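Local atomic coordinates of MexT protein (Pseudomonas aeruginosa, PDB entry 6L33), a protein that probably binds DNA as a LysR-type transcriptional activator of the MexEF-OprN efflux pump genes, the present chain being its regulatory domain. Residues L96-C100 and G125-K129. Sequence-based numbering, arbitrary orientation.
Sequences LDDYC and GRKRK
R126 reaches from the loop between helix 116-123 and strand 129-134 to D97 on the short helix 96-101, joining two elements on the surface of one α/β lobe of the periplasmic-binding-protein-like LysR regulatory domain. G125, with positive phi, closes helix 116-123 in a Schellman motif immediately before R126. From there the arginine can be followed outward: CB lies 4.0 Å from C100 SG, the chain then bends at chi2 and chi3, and NE lies 4.1 Å from C100 SG. L96 CG covers one face of the guanidinium, and L96 CD2 comes within 3.8 Å of R126 NH1. At the tip, R126 NH2 donates to D97 OD1 at 2.6 Å, forming a salt bridge. The bond is bent, with an N-H...O angle of 132°. D97 OD1 sits 27° out of the guanidinium plane.

On the far side of C100, R128, extended from CG to NE, brings NH1 to 3.2 Å from Y99 OH; their stronger polar partners are D118, salt-bridged to R128 NE, and T152, hydrogen-bonded to Y99 OH. Between the backbones a water bridges the segments, donating to C100 O at 2.6 Å and accepting from K129 N at 2.9 Å.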
ATOM      1  N   LEU B  96      23.647   0.422 -20.278  1.00 18.99           N
ATOM      2  CA  LEU B  96      24.135   0.457 -18.904  1.00 17.41           C
ATOM      3  C   LEU B  96      24.551   1.868 -18.508  1.00 14.58           C
ATOM      4  O   LEU B  96      24.271   2.313 -17.389  1.00 17.04           O
ATOM      5  CB  LEU B  96      25.298  -0.520 -18.735  1.00 21.24           C
ATOM      6  CG  LEU B  96      25.940  -0.575 -17.347  1.00 21.40           C
ATOM      7  CD1 LEU B  96      24.911  -0.926 -16.278  1.00 19.54           C
ATOM      8  CD2 LEU B  96      27.090  -1.566 -17.338  1.00 24.53           C
ATOM      9  N   ASP B  97      25.204   2.593 -19.422  1.00 15.24           N
ATOM     10  CA  ASP B  97      25.601   3.971 -19.143  1.00 20.45           C
ATOM     11  C   ASP B  97      24.384   4.855 -18.896  1.00 15.86           C
ATOM     12  O   ASP B  97      24.360   5.642 -17.943  1.00 15.78           O
ATOM     13  CB  ASP B  97      26.436   4.529 -20.299  1.00 18.91           C
ATOM     14  CG  ASP B  97      27.882   4.082 -20.247  1.00 27.52           C
ATOM     15  OD1 ASP B  97      28.361   3.724 -19.151  1.00 23.43           O
ATOM     16  OD2 ASP B  97      28.542   4.097 -21.308  1.00 30.62           O
ATOM     17  N   ASP B  98      23.370   4.755 -19.763  1.00 12.98           N
ATOM     18  CA  ASP B  98      22.130   5.494 -19.541  1.00 18.62           C
ATOM     19  C   ASP B  98      21.532   5.161 -18.181  1.00 13.54           C
ATOM     20  O   ASP B  98      21.086   6.053 -17.450  1.00 14.65           O
ATOM     21  CB  ASP B  98      21.105   5.176 -20.633  1.00 19.28           C
ATOM     22  CG  ASP B  98      21.586   5.531 -22.024  1.00 29.40           C
ATOM     23  OD1 ASP B  98      22.494   6.378 -22.155  1.00 28.57           O
ATOM     24  OD2 ASP B  98      21.037   4.963 -22.994  1.00 22.81           O
ATOM     25  N   TYR B  99      21.512   3.874 -17.834  1.00 13.26           N
ATOM     26  CA  TYR B  99      20.900   3.435 -16.586  1.00 17.11           C
ATOM     27  C   TYR B  99      21.592   4.064 -15.385  1.00 17.00           C
ATOM     28  O   TYR B  99      20.938   4.594 -14.479  1.00 16.09           O
ATOM     29  CB  TYR B  99      20.953   1.909 -16.509  1.00 18.72           C
ATOM     30  CG  TYR B  99      20.239   1.311 -15.325  1.00 15.79           C
ATOM     31  CD1 TYR B  99      18.895   0.976 -15.401  1.00 13.90           C
ATOM     32  CD2 TYR B  99      20.911   1.071 -14.133  1.00 13.72           C
ATOM     33  CE1 TYR B  99      18.238   0.423 -14.321  1.00 13.88           C
ATOM     34  CE2 TYR B  99      20.261   0.522 -13.047  1.00 18.62           C
ATOM     35  CZ  TYR B  99      18.925   0.199 -13.146  1.00 10.36           C
ATOM     36  OH  TYR B  99      18.277  -0.355 -12.067  1.00 15.11           O
ATOM     37  N   CYS B 100      22.925   4.027 -15.372  1.00 14.14           N
ATOM     38  CA  CYS B 100      23.686   4.535 -14.238  1.00 13.94           C
ATOM     39  C   CYS B 100      23.629   6.052 -14.128  1.00 13.91           C
ATOM     40  O   CYS B 100      23.896   6.591 -13.048  1.00 13.80           O
ATOM     41  CB  CYS B 100      25.140   4.076 -14.355  1.00 12.47           C
ATOM     42  SG  CYS B 100      25.397   2.365 -13.834  1.00 19.03           S
ATOM     43  N   GLY B 125      32.162  -1.825  -9.930  1.00 15.78           N
ATOM     44  CA  GLY B 125      32.640  -0.464  -9.799  1.00 24.64           C
ATOM     45  C   GLY B 125      31.709   0.596 -10.339  1.00 18.57           C
ATOM     46  O   GLY B 125      32.161   1.702 -10.644  1.00 16.90           O
ATOM     47  N   ARG B 126      30.422   0.290 -10.472  1.00 18.30           N
ATOM     48  CA  ARG B 126      29.426   1.233 -10.954  1.00 20.76           C
ATOM     49  C   ARG B 126      28.445   1.578  -9.841  1.00 21.26           C
ATOM     50  O   ARG B 126      28.317   0.860  -8.845  1.00 16.18           O
ATOM     51  CB  ARG B 126      28.664   0.666 -12.159  1.00 18.59           C
ATOM     52  CG  ARG B 126      29.547   0.254 -13.328  1.00 19.08           C
ATOM     53  CD  ARG B 126      30.243   1.454 -13.952  1.00 28.26           C
ATOM     54  NE  ARG B 126      29.338   2.262 -14.763  1.00 24.92           N
ATOM     55  CZ  ARG B 126      29.103   2.054 -16.056  1.00 32.57           C
ATOM     56  NH1 ARG B 126      29.705   1.058 -16.692  1.00 34.88           N
ATOM     57  NH2 ARG B 126      28.266   2.842 -16.713  1.00 34.09           N
ATOM     58  N   LYS B 127      27.737   2.690 -10.026  1.00 15.64           N
ATOM     59  CA  LYS B 127      26.762   3.133  -9.042  1.00 15.12           C
ATOM     60  C   LYS B 127      25.664   3.926  -9.736  1.00 16.39           C
ATOM     61  O   LYS B 127      25.753   4.257 -10.922  1.00 16.22           O
ATOM     62  CB  LYS B 127      27.421   3.965  -7.934  1.00 15.41           C
ATOM     63  CG  LYS B 127      28.269   5.120  -8.440  1.00 19.03           C
ATOM     64  CD  LYS B 127      29.028   5.781  -7.296  1.00 28.22           C
ATOM     65  CE  LYS B 127      29.864   6.954  -7.785  1.00 48.28           C
ATOM     66  NZ  LYS B 127      29.020   8.057  -8.326  1.00 44.77           N
ATOM     67  N   ARG B 128      24.619   4.225  -8.971  1.00 13.62           N
ATOM     68  CA  ARG B 128      23.469   4.973  -9.452  1.00 14.13           C
ATOM     69  C   ARG B 128      22.968   5.860  -8.323  1.00 18.26           C
ATOM     70  O   ARG B 128      23.306   5.657  -7.153  1.00 18.96           O
ATOM     71  CB  ARG B 128      22.351   4.036  -9.931  1.00 11.73           C
ATOM     72  CG  ARG B 128      21.750   3.212  -8.803  1.00 14.21           C
ATOM     73  CD  ARG B 128      20.578   2.355  -9.250  1.00 15.94           C
ATOM     74  NE  ARG B 128      19.951   1.688  -8.109  1.00 12.62           N
ATOM     75  CZ  ARG B 128      18.763   1.095  -8.145  1.00 15.68           C
ATOM     76  NH1 ARG B 128      18.059   1.076  -9.268  1.00 11.87           N
ATOM     77  NH2 ARG B 128      18.277   0.518  -7.053  1.00 17.94           N
ATOM     78  N   LYS B 129      22.155   6.850  -8.678  1.00 13.46           N
ATOM     79  CA  LYS B 129      21.580   7.772  -7.707  1.00 17.87           C
ATOM     80  C   LYS B 129      20.097   7.468  -7.551  1.00 16.29           C
ATOM     81  O   LYS B 129      19.331   7.574  -8.515  1.00 16.36           O
ATOM     82  CB  LYS B 129      21.797   9.227  -8.126  1.00 18.99           C
ATOM     83  CG  LYS B 129      21.318  10.250  -7.098  1.00 24.85           C
ATOM     84  CD  LYS B 129      21.826   9.922  -5.696  1.00 40.87           C
ATOM     85  CE  LYS B 129      22.501  11.118  -5.044  1.00 44.09           C
ATOM     86  NZ  LYS B 129      22.077  11.286  -3.625  1.00 43.32           N
TER
HETATM   87  O   HOH W   1      22.180   7.745 -11.457  1.00 18.43           O